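Mannitol dehydrogenase (Pseudomonas fluorescens, PDB 1LJ8) binds NAD and probably catalyses the reversible oxidation of mannitol to fructose. Local coordinates at residues G143-H148 against A207-A212; F168-L173 against A212-W217; G310-Y315 against N479-T484; A333-D338 against T357-F362; K415-D418 against V422-T425. All blocks are in the same frame, centred on the assembly; numbering follows the deposited sequence.

Interaction 1. Residues G143-H148 against A207-A212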
# COMPACT_ATOMS: atom_id res chain seq x y z
N GLY A 143 5.92 16.45 10.84
CA GLY A 143 6.23 15.24 11.60
C GLY A 143 5.33 15.06 12.82
O GLY A 143 5.61 14.26 13.70
N GLU A 144 4.24 15.79 12.88
CA GLU A 144 3.38 15.69 14.04
C GLU A 144 2.28 14.61 13.95
O GLU A 144 1.67 14.44 12.91
CB GLU A 144 2.73 17.05 14.30
CG GLU A 144 3.73 18.09 14.85
CD GLU A 144 4.44 17.56 16.10
OE1 GLU A 144 5.65 17.18 16.03
OE2 GLU A 144 3.76 17.49 17.15
N PHE A 145 2.05 13.88 15.05
CA PHE A 145 0.96 12.92 15.10
C PHE A 145 -0.34 13.75 15.13
O PHE A 145 -0.45 14.73 15.86
CB PHE A 145 1.07 12.06 16.37
CG PHE A 145 -0.04 11.04 16.51
CD1 PHE A 145 -0.15 10.00 15.61
CD2 PHE A 145 -0.95 11.13 17.57
CE1 PHE A 145 -1.16 9.02 15.74
CE2 PHE A 145 -1.98 10.16 17.72
CZ PHE A 145 -2.08 9.11 16.80
N MSE A 146 -1.33 13.37 14.33
CA MSE A 146 -2.58 14.12 14.22
C MSE A 146 -3.60 13.71 15.28
O MSE A 146 -4.63 13.12 14.99
CB MSE A 146 -3.13 13.93 12.80
CG MSE A 146 -2.13 14.51 11.77
SE MSE A 146 -2.49 13.91 9.91
CE MSE A 146 -3.92 15.12 9.51
N ALA A 147 -3.28 14.05 16.52
CA ALA A 147 -4.12 13.71 17.69
C ALA A 147 -5.54 14.22 17.61
O ALA A 147 -6.44 13.64 18.22
CB ALA A 147 -3.47 14.23 18.95
N HIS A 148 -5.74 15.30 16.84
CA HIS A 148 -7.07 15.90 16.70
C HIS A 148 -8.08 15.14 15.85
O HIS A 148 -9.28 15.45 15.89
CB HIS A 148 -6.95 17.31 16.11
CG HIS A 148 -6.38 17.31 14.72
ND1 HIS A 148 -5.04 17.09 14.47
CD2 HIS A 148 -6.98 17.41 13.51
CE1 HIS A 148 -4.84 17.06 13.16
NE2 HIS A 148 -6.01 17.25 12.56
N ALA A 207 0.39 6.59 22.46
CA ALA A 207 0.53 6.05 23.80
C ALA A 207 0.82 7.18 24.80
O ALA A 207 0.30 7.16 25.93
CB ALA A 207 1.63 5.01 23.85
N ALA A 208 1.61 8.16 24.37
CA ALA A 208 1.97 9.30 25.21
C ALA A 208 0.75 10.13 25.59
O ALA A 208 0.74 10.76 26.67
CB ALA A 208 3.00 10.19 24.50
N LEU A 209 -0.26 10.16 24.72
CA LEU A 209 -1.49 10.89 25.05
C LEU A 209 -2.27 10.12 26.14
O LEU A 209 -3.17 10.67 26.75
CB LEU A 209 -2.35 11.11 23.81
CG LEU A 209 -1.70 12.04 22.79
CD1 LEU A 209 -2.43 11.93 21.46
CD2 LEU A 209 -1.69 13.48 23.35
N HIS A 210 -1.93 8.85 26.37
CA HIS A 210 -2.54 8.05 27.45
C HIS A 210 -1.76 8.29 28.73
O HIS A 210 -2.25 8.93 29.67
CB HIS A 210 -2.49 6.56 27.13
CG HIS A 210 -3.64 6.10 26.31
ND1 HIS A 210 -4.91 6.00 26.82
CD2 HIS A 210 -3.72 5.73 25.01
CE1 HIS A 210 -5.73 5.60 25.87
NE2 HIS A 210 -5.03 5.42 24.76
N ASN A 211 -0.55 7.73 28.81
CA ASN A 211 0.31 7.97 29.96
C ASN A 211 1.74 7.67 29.59
O ASN A 211 2.01 6.83 28.72
CB ASN A 211 -0.12 7.16 31.20
CG ASN A 211 -0.08 5.66 30.98
OD1 ASN A 211 0.96 5.03 31.13
ND2 ASN A 211 -1.21 5.08 30.65
N ALA A 212 2.66 8.40 30.21
CA ALA A 212 4.07 8.20 29.94
C ALA A 212 4.46 6.75 30.21
O ALA A 212 5.28 6.18 29.49
CB ALA A 212 4.91 9.14 30.81
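A207 O, two residues ahead of the L209 that reaches over to A147 and F145, is held by two backbone N-H groups at once. H210 N lies 2.8 Å from A207 O, and N211 N approaches the same A207 O to 3.1 Å. The chain is thus tied back on itself just where L209 projects, and a single methyl of that leucine makes the contact. L209 CD1 presses on A147 CB at 3.6 Å and meets F145 CE2 at 4.2 Å, coming to the phenyl ring at its edge, near the ring plane. F145 brings this edge across because its CG stands anti to the backbone N (chi1 179°). An inverse gamma turn centred on M146, closed by a weak bond from A147 N to F145 O of 3.0 Å, lets the side chains on either side of M146 lean toward the same leucine, while L209 stays largely exposed. The contact is small and apolar, at the protein surface. Strand 144-145, paired with strand 138-139, approaches helix 195-210, where F145 also touches A205 and F206 and K201 bonds to G143 O; helix 150-157 touches both sides, I152 against F145 and L156 against L209.

Interaction 2. Residues F168-L173 against A212-W217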
# COMPACT_ATOMS: atom_id res chain seq x y z
N PHE A 168 -6.57 -0.31 19.29
CA PHE A 168 -6.53 -1.76 19.45
C PHE A 168 -5.18 -2.26 19.89
O PHE A 168 -5.07 -3.13 20.77
CB PHE A 168 -6.98 -2.48 18.17
CG PHE A 168 -8.47 -2.65 18.10
CD1 PHE A 168 -9.24 -1.87 17.24
CD2 PHE A 168 -9.11 -3.56 18.98
CE1 PHE A 168 -10.64 -1.97 17.24
CE2 PHE A 168 -10.53 -3.65 18.97
CZ PHE A 168 -11.26 -2.85 18.10
N ILE A 169 -4.11 -1.76 19.25
CA ILE A 169 -2.79 -2.22 19.69
C ILE A 169 -2.51 -1.83 21.15
O ILE A 169 -2.00 -2.65 21.90
CB ILE A 169 -1.68 -1.66 18.77
CG1 ILE A 169 -1.73 -2.45 17.45
CG2 ILE A 169 -0.28 -1.77 19.43
CD1 ILE A 169 -0.90 -1.82 16.32
N CYS A 170 -2.84 -0.61 21.55
CA CYS A 170 -2.58 -0.23 22.95
C CYS A 170 -3.39 -1.04 23.91
O CYS A 170 -2.88 -1.45 24.95
CB CYS A 170 -2.88 1.25 23.19
SG CYS A 170 -1.57 2.31 22.55
N ALA A 171 -4.66 -1.28 23.59
CA ALA A 171 -5.45 -2.08 24.52
C ALA A 171 -4.90 -3.51 24.62
O ALA A 171 -4.91 -4.12 25.70
CB ALA A 171 -6.96 -2.09 24.11
N ALA A 172 -4.43 -4.08 23.50
CA ALA A 172 -3.90 -5.42 23.54
C ALA A 172 -2.60 -5.47 24.35
O ALA A 172 -2.39 -6.43 25.10
CB ALA A 172 -3.60 -5.96 22.10
N LEU A 173 -1.74 -4.47 24.17
CA LEU A 173 -0.46 -4.50 24.89
C LEU A 173 -0.70 -4.35 26.38
O LEU A 173 -0.03 -5.01 27.17
CB LEU A 173 0.47 -3.40 24.36
CG LEU A 173 1.00 -3.72 22.93
CD1 LEU A 173 1.71 -2.48 22.37
CD2 LEU A 173 1.99 -4.89 22.95
N ALA A 212 2.66 8.40 30.21
CA ALA A 212 4.07 8.20 29.94
C ALA A 212 4.46 6.75 30.21
O ALA A 212 5.28 6.18 29.49
CB ALA A 212 4.91 9.14 30.81
N GLU A 213 3.85 6.14 31.22
CA GLU A 213 4.21 4.78 31.57
C GLU A 213 3.97 3.77 30.41
O GLU A 213 4.86 2.95 30.11
CB GLU A 213 3.46 4.36 32.82
CG GLU A 213 4.12 3.21 33.57
CD GLU A 213 4.03 1.90 32.80
OE1 GLU A 213 2.96 1.64 32.19
OE2 GLU A 213 5.03 1.13 32.84
N LEU A 214 2.80 3.82 29.79
CA LEU A 214 2.51 2.89 28.68
C LEU A 214 3.47 3.22 27.53
O LEU A 214 4.05 2.31 26.93
CB LEU A 214 1.07 3.03 28.20
CG LEU A 214 0.78 2.13 26.98
CD1 LEU A 214 0.94 0.66 27.34
CD2 LEU A 214 -0.62 2.41 26.45
N HIS A 215 3.66 4.52 27.27
CA HIS A 215 4.57 5.00 26.23
C HIS A 215 5.98 4.45 26.48
O HIS A 215 6.65 3.91 25.56
CB HIS A 215 4.63 6.55 26.23
CG HIS A 215 5.81 7.12 25.51
ND1 HIS A 215 7.08 7.13 26.07
CD2 HIS A 215 5.94 7.65 24.27
CE1 HIS A 215 7.93 7.64 25.19
NE2 HIS A 215 7.27 7.95 24.09
N ASP A 216 6.44 4.57 27.72
CA ASP A 216 7.79 4.11 28.02
C ASP A 216 7.95 2.60 27.89
O ASP A 216 8.98 2.11 27.40
CB ASP A 216 8.18 4.55 29.44
CG ASP A 216 8.41 6.05 29.56
OD1 ASP A 216 8.20 6.81 28.58
OD2 ASP A 216 8.80 6.49 30.66
N TRP A 217 6.92 1.88 28.31
CA TRP A 217 6.99 0.44 28.23
C TRP A 217 7.01 0.01 26.76
O TRP A 217 7.74 -0.93 26.39
CB TRP A 217 5.79 -0.21 28.92
CG TRP A 217 5.89 -1.70 28.95
CD1 TRP A 217 6.49 -2.48 29.91
CD2 TRP A 217 5.34 -2.60 28.00
NE1 TRP A 217 6.33 -3.81 29.60
CE2 TRP A 217 5.63 -3.91 28.43
CE3 TRP A 217 4.61 -2.43 26.81
CZ2 TRP A 217 5.21 -5.06 27.72
CZ3 TRP A 217 4.19 -3.57 26.11
CH2 TRP A 217 4.50 -4.85 26.56
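Two helical segments, 168-173 and 212-217, come together with C170 and L214 as their nearest backbone positions, the CA of C170 lying 8.3 Å from the CA of L214. The spacing is bridged by two pairs of side chains, one helical turn apart on each partner. L214 CD2 rests against the thiol end of C170, 4.0 Å from C170 SG and 4.1 Å from C170 CB, so one methyl covers both atoms. One turn on, L173 meets W217: L173 CD2 is 4.1 Å from W217 CZ3 and lies at the edge of the indole, near its plane. W217 delivers its six-membered ring there because CG is anti to the backbone N (chi1 -175°). Beyond this edge the indole stacks on H221 and takes a cation-pi contact from R177, whose guanidinium also forms a salt bridge with E213. H215 faces elsewhere, toward helix 195-210, and its ND1 donates to D216 OD1 at 2.8 Å, close to the imidazole plane and on the anti lone pair of the carboxylate. Helix 165-178 belongs to the connection between the adjacent parallel strands 126-129 and 185-188, a beta-alpha-beta crossover of the Rossmann fold, and helix 212-221 packs on its flank.

Interaction 3. Residues G310-Y315 against N479-T484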
# COMPACT_ATOMS: atom_id res chain seq x y z
N GLY A 310 -3.02 9.51 -17.12
CA GLY A 310 -3.57 8.38 -17.86
C GLY A 310 -5.09 8.32 -17.77
O GLY A 310 -5.77 8.08 -18.76
N PHE A 311 -5.61 8.58 -16.58
CA PHE A 311 -7.07 8.54 -16.40
C PHE A 311 -7.71 9.67 -17.23
O PHE A 311 -8.75 9.48 -17.87
CB PHE A 311 -7.43 8.74 -14.93
CG PHE A 311 -8.60 7.90 -14.48
CD1 PHE A 311 -8.40 6.56 -14.14
CD2 PHE A 311 -9.88 8.44 -14.43
CE1 PHE A 311 -9.50 5.75 -13.74
CE2 PHE A 311 -11.00 7.64 -14.02
CZ PHE A 311 -10.80 6.30 -13.68
N LEU A 312 -7.09 10.84 -17.20
CA LEU A 312 -7.59 11.99 -17.98
C LEU A 312 -7.59 11.67 -19.47
O LEU A 312 -8.55 12.01 -20.18
CB LEU A 312 -6.70 13.22 -17.74
CG LEU A 312 -6.98 13.90 -16.40
CD1 LEU A 312 -5.82 14.88 -16.15
CD2 LEU A 312 -8.35 14.65 -16.36
N LYS A 313 -6.53 11.03 -19.95
CA LYS A 313 -6.41 10.69 -21.36
C LYS A 313 -7.47 9.64 -21.74
O LYS A 313 -7.82 9.50 -22.93
CB LYS A 313 -5.01 10.18 -21.64
CG LYS A 313 -4.74 9.81 -23.09
CD LYS A 313 -4.99 11.01 -24.07
CE LYS A 313 -4.82 10.55 -25.53
NZ LYS A 313 -5.03 11.71 -26.48
N GLY A 314 -8.00 8.95 -20.74
CA GLY A 314 -9.01 7.93 -21.01
C GLY A 314 -8.48 6.51 -20.82
O GLY A 314 -9.24 5.53 -20.98
N TYR A 315 -7.21 6.35 -20.48
CA TYR A 315 -6.68 4.99 -20.25
C TYR A 315 -7.26 4.49 -18.94
O TYR A 315 -7.69 5.30 -18.09
CB TYR A 315 -5.16 4.99 -20.15
CG TYR A 315 -4.45 5.45 -21.40
CD1 TYR A 315 -3.33 6.28 -21.33
CD2 TYR A 315 -4.87 5.01 -22.65
CE1 TYR A 315 -2.65 6.66 -22.48
CE2 TYR A 315 -4.19 5.39 -23.82
CZ TYR A 315 -3.09 6.22 -23.72
OH TYR A 315 -2.48 6.65 -24.89
N ASN A 479 -5.25 22.24 -23.85
CA ASN A 479 -4.61 21.47 -24.93
C ASN A 479 -4.66 19.96 -24.80
O ASN A 479 -4.30 19.26 -25.74
CB ASN A 479 -3.15 21.87 -25.03
CG ASN A 479 -2.98 23.38 -25.08
OD1 ASN A 479 -3.72 24.05 -25.80
ND2 ASN A 479 -2.03 23.92 -24.30
N GLY A 480 -5.06 19.47 -23.64
CA GLY A 480 -5.09 18.03 -23.45
C GLY A 480 -3.77 17.42 -22.97
O GLY A 480 -2.68 17.99 -23.08
N VAL A 481 -3.87 16.21 -22.43
CA VAL A 481 -2.71 15.48 -21.93
C VAL A 481 -1.63 15.26 -23.00
O VAL A 481 -0.45 15.54 -22.76
CB VAL A 481 -3.17 14.07 -21.41
CG1 VAL A 481 -1.96 13.18 -21.07
CG2 VAL A 481 -4.11 14.24 -20.21
N THR A 482 -2.03 14.76 -24.18
CA THR A 482 -1.05 14.44 -25.20
C THR A 482 -0.21 15.63 -25.64
O THR A 482 1.01 15.57 -25.68
CB THR A 482 -1.73 13.79 -26.42
OG1 THR A 482 -2.30 12.54 -25.99
CG2 THR A 482 -0.69 13.51 -27.55
N THR A 483 -0.87 16.72 -25.96
CA THR A 483 -0.13 17.91 -26.40
C THR A 483 0.72 18.46 -25.26
O THR A 483 1.85 18.88 -25.46
CB THR A 483 -1.13 18.95 -26.93
OG1 THR A 483 -1.64 18.49 -28.20
CG2 THR A 483 -0.46 20.31 -27.11
N THR A 484 0.20 18.43 -24.04
CA THR A 484 0.98 18.93 -22.90
C THR A 484 2.28 18.11 -22.74
O THR A 484 3.35 18.66 -22.49
CB THR A 484 0.13 18.86 -21.63
OG1 THR A 484 -0.98 19.75 -21.79
CG2 THR A 484 0.93 19.25 -20.40
O HOH W 1 -4.76 14.39 -25.04
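K313, whose amino group crosses to T482, lays its aliphatic stem on the Y315 ring: K313 CG stands 3.8 Å above one face, displaced toward the rim. The same ring meets F327 edge-to-face, and its hydroxyl bonds to D324. From the ring face the lysine runs on, CG anti to the backbone N and the chain bent at chi2 (58°), until K313 NZ donates to T482 OG1 at 2.9 Å. A water accepts from both K313 NZ, at 3.1 Å, and T482 N, at 2.9 Å. This matters because helix 463-488 is kinked here, the amides of V481 and T482 having no bond to the preceding turn; E419 serves the former and the water the latter. Helix 289-313 stops in a Schellman motif, with G314 as the C-prime residue, Y315 N bonded to G310 O and G314 N to F311 O. Within this last turn, L312 CB packs on V481 CG2 at 3.7 Å. With a leucine in place of K313, T482 OG1 would probably lose its cationic donor and the water one of its two anchors. Farther along, T484 OG1 reaches G480 O at 2.8 Å, while T484 N approaches G480 O from the opposite face.

Interaction 4. Residues A333-D338 against T357-F362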
# COMPACT_ATOMS: atom_id res chain seq x y z
N ALA A 333 11.95 10.27 -17.87
CA ALA A 333 12.53 11.59 -17.55
C ALA A 333 12.34 11.89 -16.05
O ALA A 333 13.23 12.39 -15.38
CB ALA A 333 11.86 12.68 -18.39
N TYR A 334 11.14 11.62 -15.54
CA TYR A 334 10.88 11.84 -14.12
C TYR A 334 11.84 11.00 -13.27
O TYR A 334 12.48 11.52 -12.31
CB TYR A 334 9.40 11.50 -13.79
CG TYR A 334 9.06 11.64 -12.33
CD1 TYR A 334 8.88 12.90 -11.76
CD2 TYR A 334 8.91 10.51 -11.52
CE1 TYR A 334 8.57 13.04 -10.43
CE2 TYR A 334 8.55 10.66 -10.15
CZ TYR A 334 8.39 11.94 -9.63
OH TYR A 334 8.07 12.16 -8.31
N MSE A 335 11.97 9.70 -13.59
CA MSE A 335 12.85 8.80 -12.81
C MSE A 335 14.34 9.22 -12.94
O MSE A 335 15.07 9.30 -11.95
CB MSE A 335 12.75 7.34 -13.31
CG MSE A 335 11.43 6.70 -12.96
SE MSE A 335 11.53 4.76 -13.19
CE MSE A 335 11.95 4.68 -15.08
N ASP A 336 14.77 9.47 -14.18
CA ASP A 336 16.18 9.79 -14.40
C ASP A 336 16.63 11.16 -13.96
O ASP A 336 17.71 11.30 -13.38
CB ASP A 336 16.56 9.66 -15.89
CG ASP A 336 16.44 8.25 -16.42
OD1 ASP A 336 16.48 7.28 -15.65
OD2 ASP A 336 16.31 8.10 -17.65
N LEU A 337 15.81 12.18 -14.22
CA LEU A 337 16.24 13.55 -13.91
C LEU A 337 15.78 14.12 -12.59
O LEU A 337 16.46 14.96 -11.99
CB LEU A 337 15.77 14.49 -15.01
CG LEU A 337 16.14 14.06 -16.44
CD1 LEU A 337 15.40 14.96 -17.43
CD2 LEU A 337 17.66 14.16 -16.62
N ASP A 338 14.62 13.65 -12.11
CA ASP A 338 14.10 14.22 -10.88
C ASP A 338 14.33 13.39 -9.64
O ASP A 338 14.78 13.92 -8.62
CB ASP A 338 12.58 14.53 -11.03
CG ASP A 338 12.29 15.49 -12.20
OD1 ASP A 338 13.17 16.36 -12.47
OD2 ASP A 338 11.19 15.41 -12.84
N THR A 357 13.63 -2.42 -15.00
CA THR A 357 12.69 -3.46 -14.58
C THR A 357 11.33 -2.83 -14.21
O THR A 357 10.31 -3.49 -14.36
CB THR A 357 13.23 -4.31 -13.42
OG1 THR A 357 13.41 -3.50 -12.24
CG2 THR A 357 14.58 -4.97 -13.81
N LEU A 358 11.30 -1.56 -13.77
CA LEU A 358 9.99 -0.95 -13.45
C LEU A 358 9.23 -0.76 -14.74
O LEU A 358 8.01 -1.01 -14.81
CB LEU A 358 10.17 0.40 -12.71
CG LEU A 358 10.89 0.25 -11.35
CD1 LEU A 358 10.98 1.63 -10.72
CD2 LEU A 358 10.17 -0.72 -10.42
N VAL A 359 9.92 -0.32 -15.79
CA VAL A 359 9.25 -0.15 -17.06
C VAL A 359 8.72 -1.52 -17.50
O VAL A 359 7.57 -1.62 -17.94
CB VAL A 359 10.20 0.44 -18.13
CG1 VAL A 359 9.54 0.42 -19.51
CG2 VAL A 359 10.55 1.86 -17.73
N ASP A 360 9.54 -2.56 -17.37
CA ASP A 360 9.13 -3.91 -17.79
C ASP A 360 7.89 -4.39 -17.00
O ASP A 360 6.93 -4.93 -17.56
CB ASP A 360 10.22 -4.95 -17.54
CG ASP A 360 11.51 -4.72 -18.38
OD1 ASP A 360 11.42 -4.08 -19.45
OD2 ASP A 360 12.59 -5.20 -17.95
N ARG A 361 7.95 -4.22 -15.68
CA ARG A 361 6.81 -4.66 -14.83
C ARG A 361 5.53 -3.87 -15.09
O ARG A 361 4.42 -4.43 -15.14
CB ARG A 361 7.21 -4.60 -13.35
CG ARG A 361 8.22 -5.70 -12.99
CD ARG A 361 8.88 -5.42 -11.62
NE ARG A 361 7.82 -5.29 -10.59
CZ ARG A 361 7.99 -4.66 -9.41
NH1 ARG A 361 9.18 -4.12 -9.10
NH2 ARG A 361 6.97 -4.58 -8.55
N PHE A 362 5.65 -2.56 -15.31
CA PHE A 362 4.44 -1.80 -15.61
C PHE A 362 3.89 -2.13 -17.01
O PHE A 362 2.73 -1.87 -17.28
CB PHE A 362 4.69 -0.28 -15.59
CG PHE A 362 4.89 0.32 -14.22
CD1 PHE A 362 5.04 1.71 -14.12
CD2 PHE A 362 4.96 -0.45 -13.08
CE1 PHE A 362 5.26 2.31 -12.87
CE2 PHE A 362 5.19 0.13 -11.81
CZ PHE A 362 5.34 1.51 -11.72
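Within 333-338 it is M335 that reaches L358 and V359 of the facing helix. Around it the segment is kept helical by bonds from L337 N to A333 O and from D338 N to Y334 O, the latter 3.0 Å, and the helix widens towards a pi-type turn over 334-338. M335, present as selenomethionine, is directed at the partner segment. Its selenium lies 4.0 Å from L358 CD1. The chain then bends at chi3 (-60°), which turns the terminal methyl aside from the leucine, and M335 CE ends 4.1 Å from V359 CG2. Two successive residues of helix 351-362 are therefore met by two successive atoms of one side chain. D336, which does not touch 357-362 itself, forms a salt bridge with K355, earlier on the same partner helix, while D338 closes the segment with a salt bridge to R402. M331, one turn earlier on helix 325-339, also touches L358 and V359, and helix 289-313 adds S302 against M335 and L299 against L358. With the CA atoms of M335 and L358 as much as 10.2 Å apart, the long side chain does the spanning. The M335 contact is buried and apolar, contributing dispersion and exclusion of water; a directional tie between the helices comes from the neighbouring D336-K355 salt bridge.

Interaction 5. Residues K415-D418 against V422-T425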
# COMPACT_ATOMS: atom_id res chain seq x y z
N LYS A 415 -11.88 16.90 -11.06
CA LYS A 415 -13.16 17.44 -11.55
C LYS A 415 -14.08 16.30 -11.99
O LYS A 415 -15.28 16.53 -12.23
CB LYS A 415 -12.93 18.47 -12.66
CG LYS A 415 -12.24 19.74 -12.13
CD LYS A 415 -12.02 20.82 -13.22
CE LYS A 415 -13.11 21.88 -13.21
NZ LYS A 415 -12.97 22.80 -12.04
N GLY A 416 -13.54 15.08 -12.12
CA GLY A 416 -14.41 13.93 -12.43
C GLY A 416 -14.88 13.62 -13.84
O GLY A 416 -15.89 12.90 -13.99
N VAL A 417 -14.19 14.10 -14.87
CA VAL A 417 -14.57 13.81 -16.26
C VAL A 417 -13.30 13.72 -17.08
O VAL A 417 -12.42 14.59 -16.97
CB VAL A 417 -15.48 14.91 -16.91
CG1 VAL A 417 -16.01 14.38 -18.26
CG2 VAL A 417 -16.64 15.23 -16.02
N ASP A 418 -13.16 12.67 -17.89
CA ASP A 418 -11.94 12.54 -18.67
C ASP A 418 -12.06 13.16 -20.05
O ASP A 418 -13.09 13.76 -20.38
CB ASP A 418 -11.44 11.06 -18.72
CG ASP A 418 -12.33 10.13 -19.55
OD1 ASP A 418 -13.09 10.61 -20.42
OD2 ASP A 418 -12.23 8.90 -19.34
N VAL A 422 -15.99 10.61 -20.19
CA VAL A 422 -16.42 9.58 -19.25
C VAL A 422 -16.28 10.15 -17.85
O VAL A 422 -15.20 10.65 -17.48
CB VAL A 422 -15.55 8.33 -19.39
CG1 VAL A 422 -15.98 7.22 -18.37
CG2 VAL A 422 -15.62 7.84 -20.85
N SER A 423 -17.39 10.11 -17.11
CA SER A 423 -17.46 10.62 -15.75
C SER A 423 -17.13 9.56 -14.72
O SER A 423 -17.52 8.41 -14.87
CB SER A 423 -18.85 11.10 -15.45
OG SER A 423 -19.23 12.06 -16.42
N TYR A 424 -16.45 9.96 -13.66
CA TYR A 424 -16.11 9.02 -12.60
C TYR A 424 -16.20 9.65 -11.23
O TYR A 424 -16.18 10.90 -11.06
CB TYR A 424 -14.70 8.48 -12.85
CG TYR A 424 -13.70 9.57 -13.12
CD1 TYR A 424 -13.03 10.20 -12.07
CD2 TYR A 424 -13.46 10.01 -14.42
CE1 TYR A 424 -12.13 11.23 -12.31
CE2 TYR A 424 -12.56 11.06 -14.68
CZ TYR A 424 -11.90 11.66 -13.60
OH TYR A 424 -11.01 12.70 -13.85
N THR A 425 -16.33 8.77 -10.24
CA THR A 425 -16.38 9.17 -8.87
C THR A 425 -14.88 9.16 -8.49
O THR A 425 -14.08 8.53 -9.19
CB THR A 425 -17.11 8.13 -8.02
OG1 THR A 425 -16.53 6.85 -8.26
CG2 THR A 425 -18.61 8.07 -8.43
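The Y424 ring lies with one face over G416 in a CH-pi contact: G416 CA is 3.8 Å from the centroid of the Y424 ring and 24° off its normal. Chi1 of 50° places CG between the backbone N and the carbonyl carbon of Y424, folding the ring back over the facing segment, 415-418. D418 N comes to the edge of the same ring, near its plane. The second oriented group is the D418 carboxylate, which crosses V422: V422 N donates to D418 OD1 at 2.9 Å, entering from above the carboxylate plane, 52° out of it. That oxygen also accepts from N420 N, forming an Asx turn within the connecting loop, while D418 OD2 has a salt bridge with R316. Backbone bonds frame the side chains, Y424 N to G416 O at 3.0 Å and D418 N to V422 O at 2.9 Å. Between them V417 and S423 form a non-hydrogen-bonded antiparallel pair. G416 has positive phi, and a CB there would crowd Y424 O. Replacing Y424 by an alanine is likely to uncover G416 and leave Y413 O without the hydroxyl that bonds to it. Two short antiparallel arms, joined by a tight connection, make a minimal hairpin-like turn-back with a single bridge, in the loop between helices 401-413 and 431-437.

How the interactions relate
Interactions 2 and 4 are the buried ones, and both are apolar helix-on-helix packing, one in the Rossmann domain and the other in the C-terminal domain. Interaction 1 is equally apolar across its segments but lies at the surface and is much smaller than interaction 2; the two adjoin through helices 195-210 and 212-221, share A212, and A207 and A208 touch H215. Interactions 3 and 5, only partly buried, bring polar bonds across: a lysine, a threonine and a water in the former, backbone amides and a carboxylate in the latter. These two also meet, with F311 against Y424 and D418 CB against F311 O. Interaction 4 does not touch interaction 3, yet helices 289-313 and 325-339 link their surroundings.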